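Local coordinates for protein putative acetyltransferase (Streptococcus mutans, PDB 3LD2) that binds coenzyme A and is probably an acyltransferase of the GNAT (GCN5-related N-acetyltransferase) family, its acceptor substrate unassigned, at residues S43-V48 and Q72-F77; L84-K89 and K124-A129; H109-G114 and Q132-E137. One frame throughout, in Å; residues are numbered along the deposited sequence.

Contact 1 of 3, residues S43-V48 and Q72-F77; sequences SDIEQV and QIIQKF
I45 lays its two branches against neighbouring residues of the facing helix, its gamma carbons over I73 and its CD1 on I74. The branch methyls form the centre of the contact, I45 CG2 lying 3.9 Å from I73 CG2, and the two side chains run antiparallel alongside one another. CG1 of I45 shares the same methyl, 4.0 Å from I73 CG2, and carries the chain onward to CD1, which reaches I74 CG1 at 3.9 Å; here I74 lies crosswise to I45. In I45, CG2 is anti to the backbone N while CG1 lies beside it (chi1 -71°), which spreads the branches over both isoleucines. These are the first two helices of the GNAT fold, 45-55 and 70-77, which follow the opening strand 35-39 and cover one face of the central sheet, with helix 126-138 on the other. One turn further along the first helix V48 adds a looser touch, its CG1 4.3 Å from I73 CD1. The interface is wholly apolar, without a hydrogen bond between the segments. V49 and E52, later in helix 45-55, also touch I73, which in addition packs on F83 of strand 82-88, where V48 meets V85. E46 OE1 forms a salt bridge with K70 NZ at the start of helix 70-77.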
loop_
_atom_site.group_PDB
_atom_site.type_symbol
_atom_site.label_atom_id
_atom_site.label_comp_id
_atom_site.label_asym_id
_atom_site.label_seq_id
_atom_site.Cartn_x
_atom_site.Cartn_y
_atom_site.Cartn_z
ATOM N N SER A 43 0.080 11.905 15.940
ATOM C CA SER A 43 0.715 11.204 17.059
ATOM C C SER A 43 0.912 9.692 16.810
ATOM O O SER A 43 1.596 9.029 17.584
ATOM C CB SER A 43 -0.015 11.469 18.393
ATOM O OG SER A 43 -1.326 10.925 18.421
ATOM N N ASP A 44 0.314 9.171 15.736
ATOM C CA ASP A 44 0.483 7.770 15.334
ATOM C C ASP A 44 1.751 7.508 14.513
ATOM O O ASP A 44 2.086 6.356 14.243
ATOM C CB ASP A 44 -0.691 7.312 14.463
ATOM C CG ASP A 44 -1.922 6.979 15.251
ATOM O OD1 ASP A 44 -1.804 6.687 16.465
ATOM O OD2 ASP A 44 -3.010 6.984 14.642
ATOM N N ILE A 45 2.436 8.563 14.094
ATOM C CA ILE A 45 3.493 8.410 13.096
ATOM C C ILE A 45 4.699 7.574 13.549
ATOM O O ILE A 45 5.321 6.894 12.744
ATOM C CB ILE A 45 3.965 9.776 12.548
ATOM C CG1 ILE A 45 2.871 10.395 11.664
ATOM C CG2 ILE A 45 5.283 9.627 11.789
ATOM C CD1 ILE A 45 3.176 11.806 11.205
ATOM N N GLU A 46 5.036 7.648 14.831
ATOM C CA GLU A 46 6.143 6.870 15.382
ATOM C C GLU A 46 5.893 5.401 15.108
ATOM O O GLU A 46 6.770 4.671 14.657
ATOM C CB GLU A 46 6.218 7.052 16.898
ATOM C CG GLU A 46 7.600 7.410 17.412
ATOM C CD GLU A 46 7.995 8.855 17.054
ATOM O OE1 GLU A 46 7.731 9.294 15.900
ATOM O OE2 GLU A 46 8.566 9.552 17.929
ATOM N N GLN A 47 4.676 4.985 15.408
ATOM C CA GLN A 47 4.273 3.605 15.271
ATOM C C GLN A 47 4.247 3.116 13.828
ATOM O O GLN A 47 4.720 2.023 13.542
ATOM C CB GLN A 47 2.905 3.415 15.905
ATOM C CG GLN A 47 2.967 3.136 17.380
ATOM C CD GLN A 47 1.579 3.025 17.960
ATOM O OE1 GLN A 47 1.048 1.916 18.146
ATOM N NE2 GLN A 47 0.951 4.186 18.199
ATOM N N VAL A 48 3.665 3.919 12.947
ATOM C CA VAL A 48 3.627 3.647 11.513
ATOM C C VAL A 48 5.045 3.463 10.942
ATOM O O VAL A 48 5.324 2.486 10.245
ATOM C CB VAL A 48 2.853 4.779 10.767
ATOM C CG1 VAL A 48 3.060 4.691 9.272
ATOM C CG2 VAL A 48 1.376 4.728 11.127
ATOM N N GLN A 72 10.023 11.411 6.394
ATOM C CA GLN A 72 9.475 10.998 5.122
ATOM C C GLN A 72 7.963 10.929 5.252
ATOM O O GLN A 72 7.243 11.363 4.362
ATOM C CB GLN A 72 10.096 9.671 4.654
ATOM C CG GLN A 72 9.325 8.906 3.566
ATOM C CD GLN A 72 8.718 7.605 4.085
ATOM O OE1 GLN A 72 8.835 7.292 5.269
ATOM N NE2 GLN A 72 8.078 6.842 3.203
ATOM N N ILE A 73 7.480 10.441 6.388
ATOM C CA ILE A 73 6.040 10.245 6.564
ATOM C C ILE A 73 5.302 11.570 6.713
ATOM O O ILE A 73 4.183 11.724 6.224
ATOM C CB ILE A 73 5.724 9.324 7.761
ATOM C CG1 ILE A 73 6.269 7.914 7.502
ATOM C CG2 ILE A 73 4.225 9.272 8.029
ATOM C CD1 ILE A 73 5.396 7.068 6.620
ATOM N N ILE A 74 5.942 12.530 7.371
ATOM C CA ILE A 74 5.371 13.859 7.530
ATOM C C ILE A 74 5.313 14.568 6.178
ATOM O O ILE A 74 4.304 15.186 5.831
ATOM C CB ILE A 74 6.191 14.698 8.529
ATOM C CG1 ILE A 74 6.116 14.087 9.933
ATOM C CG2 ILE A 74 5.716 16.138 8.541
ATOM C CD1 ILE A 74 7.219 14.556 10.849
ATOM N N GLN A 75 6.395 14.455 5.413
ATOM C CA GLN A 75 6.467 15.028 4.067
ATOM C C GLN A 75 5.243 14.640 3.268
ATOM O O GLN A 75 4.611 15.471 2.589
ATOM C CB GLN A 75 7.692 14.489 3.343
ATOM C CG GLN A 75 8.299 15.442 2.342
ATOM C CD GLN A 75 9.345 16.348 2.983
ATOM O OE1 GLN A 75 9.600 16.266 4.193
ATOM N NE2 GLN A 75 9.963 17.212 2.173
ATOM N N LYS A 76 4.924 13.353 3.352
ATOM C CA LYS A 76 3.790 12.785 2.639
ATOM C C LYS A 76 2.502 13.311 3.186
ATOM O O LYS A 76 1.626 13.714 2.430
ATOM C CB LYS A 76 3.802 11.256 2.724
ATOM C CG LYS A 76 4.848 10.632 1.843
ATOM C CD LYS A 76 5.136 9.212 2.237
ATOM C CE LYS A 76 4.271 8.257 1.464
ATOM N NZ LYS A 76 5.072 7.023 1.152
ATOM N N PHE A 77 2.389 13.300 4.507
ATOM C CA PHE A 77 1.196 13.795 5.161
ATOM C C PHE A 77 0.926 15.251 4.732
ATOM O O PHE A 77 -0.218 15.619 4.463
ATOM C CB PHE A 77 1.366 13.689 6.670
ATOM C CG PHE A 77 0.090 13.846 7.433
ATOM C CD1 PHE A 77 -1.031 13.107 7.089
ATOM C CD2 PHE A 77 0.009 14.731 8.493
ATOM C CE1 PHE A 77 -2.213 13.241 7.788
ATOM C CE2 PHE A 77 -1.185 14.873 9.205
ATOM C CZ PHE A 77 -2.294 14.123 8.856
#

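Contact 2 of 3, residues L84-K89 and K124-A129; sequences LVAKIK and KGIGRA. With COA (coenzyme A), chain E.
I126 packs on A86 and I88 with its side chain while the backbone around it holds a pyrophosphate, so a single helix start serves the sheet and coenzyme A together. This is the pyrophosphate-binding loop of the GNAT fold, R-R-K-G-I-G-R here, leading into helix 126-138. Toward the sheet, I126 CG2 rests on A86 CB at 4.1 Å, and its CD1 meets I88 CD1 more loosely at 4.4 Å. A chi1 of -70° sets the methyl CG2 opposite the backbone N, where it meets A86, and leaves the longer branch to end at I88, both partners belonging to strand 82-88. Three backbone N-H groups grip the phosphates: G125 N gives to O1A of coenzyme A at 2.7 Å, R128 N to O2A on the same phosphorus, and G127 N to O5A on the other. None is quite straight, the N-H...O angles lying between 149° and 155°. The start of the helix dipole probably adds to the hold on the negative charge. R123 N and V117 N donate to the cofactor as well. G125 is the N-cap residue of the helix, its O accepting from A129 N at 3.1 Å. At R128 a side-chain carbon lies against the phosphate, CB 3.3 Å from O2A of coenzyme A.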
loop_
_atom_site.group_PDB
_atom_site.type_symbol
_atom_site.label_atom_id
_atom_site.label_comp_id
_atom_site.label_asym_id
_atom_site.label_seq_id
_atom_site.Cartn_x
_atom_site.Cartn_y
_atom_site.Cartn_z
ATOM N N LEU A 84 -4.895 5.538 6.081
ATOM C CA LEU A 84 -5.814 4.779 6.917
ATOM C C LEU A 84 -4.983 3.880 7.821
ATOM O O LEU A 84 -3.975 3.287 7.392
ATOM C CB LEU A 84 -6.759 3.942 6.069
ATOM C CG LEU A 84 -7.623 4.769 5.115
ATOM C CD1 LEU A 84 -8.454 3.860 4.233
ATOM C CD2 LEU A 84 -8.523 5.719 5.893
ATOM N N VAL A 85 -5.399 3.778 9.072
ATOM C CA VAL A 85 -4.669 2.972 10.028
ATOM C C VAL A 85 -5.601 1.961 10.722
ATOM O O VAL A 85 -6.792 2.211 10.910
ATOM C CB VAL A 85 -3.923 3.900 11.006
ATOM C CG1 VAL A 85 -4.073 3.443 12.425
ATOM C CG2 VAL A 85 -2.459 4.019 10.619
ATOM N N ALA A 86 -5.093 0.782 11.038
ATOM C CA ALA A 86 -5.915 -0.175 11.776
ATOM C C ALA A 86 -5.321 -0.409 13.153
ATOM O O ALA A 86 -4.109 -0.527 13.308
ATOM C CB ALA A 86 -6.086 -1.470 11.009
ATOM N N LYS A 87 -6.171 -0.427 14.166
ATOM C CA LYS A 87 -5.688 -0.572 15.536
ATOM C C LYS A 87 -6.416 -1.701 16.230
ATOM O O LYS A 87 -7.600 -1.974 15.955
ATOM C CB LYS A 87 -5.878 0.717 16.349
ATOM C CG LYS A 87 -5.118 1.946 15.862
ATOM C CD LYS A 87 -5.278 3.094 16.870
ATOM C CE LYS A 87 -5.052 4.468 16.250
ATOM N NZ LYS A 87 -4.320 5.424 17.152
ATOM N N ILE A 88 -5.693 -2.348 17.134
ATOM C CA ILE A 88 -6.254 -3.353 18.028
ATOM C C ILE A 88 -5.778 -2.996 19.439
ATOM O O ILE A 88 -4.614 -3.209 19.766
ATOM C CB ILE A 88 -5.798 -4.773 17.628
ATOM C CG1 ILE A 88 -6.355 -5.137 16.260
ATOM C CG2 ILE A 88 -6.301 -5.801 18.620
ATOM C CD1 ILE A 88 -6.071 -6.568 15.842
ATOM N N LYS A 89 -6.673 -2.423 20.245
ATOM C CA LYS A 89 -6.321 -1.783 21.523
ATOM C C LYS A 89 -5.514 -0.469 21.359
ATOM O O LYS A 89 -4.525 -0.238 22.057
ATOM C CB LYS A 89 -5.594 -2.759 22.458
ATOM C CG LYS A 89 -4.072 -2.700 22.368
ATOM C CD LYS A 89 -3.405 -3.688 23.295
ATOM C CE LYS A 89 -4.004 -5.078 23.128
ATOM N NZ LYS A 89 -3.484 -6.022 24.163
ATOM N N LYS A 124 -5.965 -12.266 9.118
ATOM C CA LYS A 124 -7.125 -12.068 9.975
ATOM C C LYS A 124 -8.160 -11.110 9.410
ATOM O O LYS A 124 -9.071 -10.713 10.125
ATOM C CB LYS A 124 -6.693 -11.581 11.357
ATOM C CG LYS A 124 -5.667 -12.484 12.034
ATOM C CD LYS A 124 -5.375 -12.017 13.449
ATOM C CE LYS A 124 -4.077 -12.651 13.967
ATOM N NZ LYS A 124 -3.764 -12.308 15.399
ATOM N N GLY A 125 -8.028 -10.731 8.138
ATOM C CA GLY A 125 -8.979 -9.821 7.504
ATOM C C GLY A 125 -8.636 -8.332 7.527
ATOM O O GLY A 125 -9.395 -7.517 6.993
ATOM N N ILE A 126 -7.509 -7.971 8.139
ATOM C CA ILE A 126 -7.123 -6.564 8.275
ATOM C C ILE A 126 -6.820 -5.890 6.930
ATOM O O ILE A 126 -7.281 -4.761 6.666
ATOM C CB ILE A 126 -5.902 -6.383 9.200
ATOM C CG1 ILE A 126 -6.278 -6.690 10.653
ATOM C CG2 ILE A 126 -5.337 -4.969 9.082
ATOM C CD1 ILE A 126 -5.066 -6.971 11.548
ATOM N N GLY A 127 -6.038 -6.571 6.094
ATOM C CA GLY A 127 -5.740 -6.062 4.770
ATOM C C GLY A 127 -7.019 -5.817 3.991
ATOM O O GLY A 127 -7.240 -4.751 3.427
ATOM N N ARG A 128 -7.881 -6.814 3.976
ATOM C CA ARG A 128 -9.133 -6.711 3.265
ATOM C C ARG A 128 -9.926 -5.463 3.698
ATOM O O ARG A 128 -10.446 -4.727 2.858
ATOM C CB ARG A 128 -9.939 -7.992 3.492
ATOM C CG ARG A 128 -11.207 -8.081 2.703
ATOM C CD ARG A 128 -11.821 -9.475 2.723
ATOM N NE ARG A 128 -13.215 -9.340 2.320
ATOM C CZ ARG A 128 -13.976 -10.282 1.760
ATOM N NH1 ARG A 128 -13.487 -11.502 1.512
ATOM N NH2 ARG A 128 -15.243 -9.985 1.441
ATOM N N ALA A 129 -9.992 -5.230 5.008
ATOM C CA ALA A 129 -10.816 -4.178 5.571
ATOM C C ALA A 129 -10.226 -2.805 5.245
ATOM O O ALA A 129 -10.951 -1.837 4.989
ATOM C CB ALA A 129 -10.954 -4.370 7.094
HETATM N N1A COA E . -0.814 -17.080 1.506
HETATM C C2A COA E . -1.979 -17.361 0.633
HETATM N N3A COA E . -3.048 -16.314 0.482
HETATM C C4A COA E . -2.916 -15.043 1.177
HETATM C C5A COA E . -1.748 -14.765 2.025
HETATM C C6A COA E . -0.682 -15.799 2.201
HETATM N N6A COA E . 0.448 -15.472 3.057
HETATM N N7A COA E . -1.850 -13.417 2.608
HETATM C C8A COA E . -3.081 -12.863 2.098
HETATM N N9A COA E . -3.686 -13.831 1.147
HETATM C C1B COA E . -5.005 -13.613 0.849
HETATM C C2B COA E . -6.142 -14.613 0.939
HETATM O O2B COA E . -6.109 -15.926 0.470
HETATM C C3B COA E . -7.327 -13.901 1.425
HETATM O O3B COA E . -8.516 -14.534 1.785
HETATM P P3B COA E . -8.483 -15.497 3.160
HETATM O O7A COA E . -10.065 -15.644 3.605
HETATM O O8A COA E . -7.865 -17.007 2.846
HETATM O O9A COA E . -7.665 -14.923 4.214
HETATM C C4B COA E . -6.901 -12.470 1.682
HETATM O O4B COA E . -5.468 -12.331 1.371
HETATM C C5B COA E . -7.549 -11.358 2.432
HETATM O O5B COA E . -6.715 -11.592 3.553
HETATM P P1A COA E . -6.217 -10.485 4.660
HETATM O O1A COA E . -6.209 -11.208 6.147
HETATM O O2A COA E . -7.136 -9.356 4.611
HETATM O O3A COA E . -4.702 -9.983 4.296
HETATM P P2A COA E . -3.630 -9.405 5.392
HETATM O O4A COA E . -2.840 -10.669 6.099
HETATM O O5A COA E . -4.276 -8.590 6.414
HETATM O O6A COA E . -2.498 -8.535 4.581
HETATM C CBP COA E . -0.914 -8.074 2.960
HETATM C CCP COA E . -2.216 -8.842 3.241
HETATM C CDP COA E . -1.207 -6.566 3.188
HETATM C CEP COA E . -0.396 -8.359 1.525
HETATM C CAP COA E . 0.142 -8.513 4.011
HETATM O OAP COA E . 0.693 -9.774 3.748
HETATM C C9P COA E . 1.306 -7.532 3.994
HETATM O O9P COA E . 1.467 -6.843 4.948
HETATM N N8P COA E . 2.513 -7.903 3.273
HETATM C C7P COA E . 3.709 -7.261 3.778
HETATM C C6P COA E . 4.385 -6.402 2.704
HETATM C C5P COA E . 3.362 -5.860 1.702
HETATM O O5P COA E . 2.670 -4.953 2.016
HETATM N N4P COA E . 3.297 -6.368 0.345
HETATM C C3P COA E . 2.821 -5.520 -0.767
HETATM C C2P COA E . 1.860 -4.396 -0.367
HETATM S S1P COA E . 2.633 -2.803 -0.817
#

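Contact 3 of 3, residues H109-G114 and Q132-E137; sequences HIVTFG and QIFLNE
The contact packs the helix of the beta-alpha-beta unit of the GNAT fold, strand 110-117, helix 126-138 and strand 144-150, on its first strand, where F134 lies against V111 and F113. These two alternate residues of the strand point to the same side of the sheet, toward the helix, with T112 turned the other way. The phenylalanine rings form an oblique aromatic pair, centroids 4.7 Å apart and planes at 44°. F113 CG stands over one face of the F134 ring, offset toward its rim, and the closest approach is F113 CD2 to F134 CE2 at 3.6 Å. Taken as whole side chains, the two phenylalanines lie roughly perpendicular. CG of F134 is anti to the backbone N (chi1 158°), carrying the ring from the helix to the strand with CZ leading. V111 comes at it from the opposite direction: its CG1 lies 3.8 Å from F134 CZ, and its CG2 4.1 Å from F134 CE1. The F134 ring also meets Y98 of strand 92-100 edge-to-face, and the F134 side chain touches L84 of strand 82-88; F113 touches L96 and Y98 on one neighbouring strand and V145 and I147 on the other. The layer is buried and apolar, with no hydrogen bond between the segments. On the helix, N136 turns its side chain back over the preceding turn. Its ND2 donates to Q132 O at 2.9 Å with an N-H...O angle of 166°; Q132 O lies almost in the amide plane of N136, while N136 N approaches Q132 O from the opposite face of the carbonyl plane.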
loop_
_atom_site.group_PDB
_atom_site.type_symbol
_atom_site.label_atom_id
_atom_site.label_comp_id
_atom_site.label_asym_id
_atom_site.label_seq_id
_atom_site.Cartn_x
_atom_site.Cartn_y
_atom_site.Cartn_z
ATOM N N HIS A 109 -7.041 10.999 -12.871
ATOM C CA HIS A 109 -8.136 10.097 -12.541
ATOM C C HIS A 109 -7.662 8.712 -12.030
ATOM O O HIS A 109 -8.466 7.806 -11.854
ATOM C CB HIS A 109 -9.045 9.942 -13.763
ATOM C CG HIS A 109 -8.363 9.299 -14.924
ATOM N ND1 HIS A 109 -7.317 9.896 -15.592
ATOM C CD2 HIS A 109 -8.545 8.091 -15.508
ATOM C CE1 HIS A 109 -6.901 9.096 -16.555
ATOM N NE2 HIS A 109 -7.629 7.992 -16.524
ATOM N N ILE A 110 -6.363 8.565 -11.796
ATOM C CA ILE A 110 -5.793 7.303 -11.333
ATOM C C ILE A 110 -5.245 7.423 -9.910
ATOM O O ILE A 110 -4.312 8.176 -9.665
ATOM C CB ILE A 110 -4.644 6.822 -12.264
ATOM C CG1 ILE A 110 -5.108 6.814 -13.727
ATOM C CG2 ILE A 110 -4.150 5.446 -11.831
ATOM C CD1 ILE A 110 -4.026 6.451 -14.723
ATOM N N VAL A 111 -5.809 6.676 -8.973
ATOM C CA VAL A 111 -5.258 6.653 -7.613
ATOM C C VAL A 111 -4.293 5.460 -7.399
ATOM O O VAL A 111 -4.450 4.401 -8.024
ATOM C CB VAL A 111 -6.378 6.741 -6.532
ATOM C CG1 VAL A 111 -7.235 5.487 -6.505
ATOM C CG2 VAL A 111 -5.791 7.027 -5.167
ATOM N N THR A 112 -3.265 5.648 -6.574
ATOM C CA THR A 112 -2.404 4.526 -6.135
ATOM C C THR A 112 -2.331 4.398 -4.574
ATOM O O THR A 112 -2.790 5.292 -3.856
ATOM C CB THR A 112 -0.983 4.598 -6.795
ATOM O OG1 THR A 112 -0.250 3.371 -6.577
ATOM C CG2 THR A 112 -0.194 5.765 -6.262
ATOM N N PHE A 113 -1.782 3.292 -4.057
ATOM C CA PHE A 113 -1.709 3.070 -2.599
ATOM C C PHE A 113 -0.685 2.032 -2.187
ATOM O O PHE A 113 -0.349 1.147 -2.957
ATOM C CB PHE A 113 -3.071 2.654 -2.027
ATOM C CG PHE A 113 -3.499 1.274 -2.431
ATOM C CD1 PHE A 113 -3.248 0.186 -1.609
ATOM C CD2 PHE A 113 -4.140 1.060 -3.640
ATOM C CE1 PHE A 113 -3.637 -1.100 -1.979
ATOM C CE2 PHE A 113 -4.532 -0.212 -4.028
ATOM C CZ PHE A 113 -4.280 -1.298 -3.195
ATOM N N GLY A 114 -0.187 2.151 -0.962
ATOM C CA GLY A 114 0.615 1.107 -0.342
ATOM C C GLY A 114 -0.156 0.556 0.849
ATOM O O GLY A 114 -1.125 1.172 1.301
ATOM N N GLN A 132 -10.908 -2.121 1.627
ATOM C CA GLN A 132 -12.323 -1.889 1.424
ATOM C C GLN A 132 -12.742 -0.460 1.771
ATOM O O GLN A 132 -13.555 0.141 1.071
ATOM C CB GLN A 132 -13.136 -2.866 2.240
ATOM C CG GLN A 132 -14.150 -3.584 1.427
ATOM C CD GLN A 132 -13.508 -4.467 0.359
ATOM O OE1 GLN A 132 -12.593 -5.244 0.654
ATOM N NE2 GLN A 132 -13.989 -4.356 -0.885
ATOM N N ILE A 133 -12.219 0.104 2.852
ATOM C CA ILE A 133 -12.655 1.456 3.096
ATOM C C ILE A 133 -11.948 2.389 2.126
ATOM O O ILE A 133 -12.571 3.305 1.584
ATOM C CB ILE A 133 -12.726 1.903 4.614
ATOM C CG1 ILE A 133 -11.478 2.626 5.059
ATOM C CG2 ILE A 133 -13.084 0.724 5.547
ATOM C CD1 ILE A 133 -10.509 1.658 5.680
ATOM N N PHE A 134 -10.678 2.121 1.846
ATOM C CA PHE A 134 -9.978 2.865 0.797
ATOM C C PHE A 134 -10.833 2.947 -0.473
ATOM O O PHE A 134 -11.090 4.030 -0.988
ATOM C CB PHE A 134 -8.620 2.228 0.479
ATOM C CG PHE A 134 -8.076 2.578 -0.895
ATOM C CD1 PHE A 134 -7.534 3.840 -1.153
ATOM C CD2 PHE A 134 -8.086 1.638 -1.921
ATOM C CE1 PHE A 134 -7.027 4.175 -2.421
ATOM C CE2 PHE A 134 -7.571 1.952 -3.194
ATOM C CZ PHE A 134 -7.040 3.226 -3.445
ATOM N N LEU A 135 -11.271 1.801 -0.976
ATOM C CA LEU A 135 -12.009 1.771 -2.220
ATOM C C LEU A 135 -13.222 2.674 -2.148
ATOM O O LEU A 135 -13.532 3.367 -3.123
ATOM C CB LEU A 135 -12.418 0.349 -2.601
ATOM C CG LEU A 135 -11.310 -0.549 -3.155
ATOM C CD1 LEU A 135 -11.799 -1.979 -3.270
ATOM C CD2 LEU A 135 -10.797 -0.056 -4.526
ATOM N N ASN A 136 -13.899 2.688 -0.999
ATOM C CA ASN A 136 -15.061 3.557 -0.845
ATOM C C ASN A 136 -14.757 5.044 -0.674
ATOM O O ASN A 136 -15.615 5.871 -0.937
ATOM C CB ASN A 136 -16.009 3.058 0.240
ATOM C CG ASN A 136 -16.782 1.819 -0.204
ATOM O OD1 ASN A 136 -17.876 1.926 -0.772
ATOM N ND2 ASN A 136 -16.193 0.635 0.012
ATOM N N GLU A 137 -13.546 5.375 -0.230
ATOM C CA GLU A 137 -13.069 6.755 -0.246
ATOM C C GLU A 137 -12.938 7.294 -1.666
ATOM O O GLU A 137 -13.440 8.365 -1.979
ATOM C CB GLU A 137 -11.707 6.861 0.424
ATOM C CG GLU A 137 -11.762 6.772 1.920
ATOM C CD GLU A 137 -12.791 7.726 2.505
ATOM O OE1 GLU A 137 -13.355 7.407 3.580
ATOM O OE2 GLU A 137 -13.050 8.786 1.878
#

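How the contacts relate
Contacts 2 and 3 use successive parts of helix 126-138 and pack it on the same face of the central sheet; their centres are 16 Å apart and they meet where L84 CD1 comes 3.7 Å from F134 N. Contact 1 lies across the sheet from them. It joins contact 2 through strand 82-88, by a salt bridge of D44 OD1 to K87 NZ at 2.9 Å and by V48 CG2 on V85 CG2 at 3.9 Å, but does not touch contact 3. Coenzyme A is bound directly in contact 2, whereas the side chains of F113 in contact 3 and V48 in contact 1 are about 7 Å and 12 Å from it, nearest atoms.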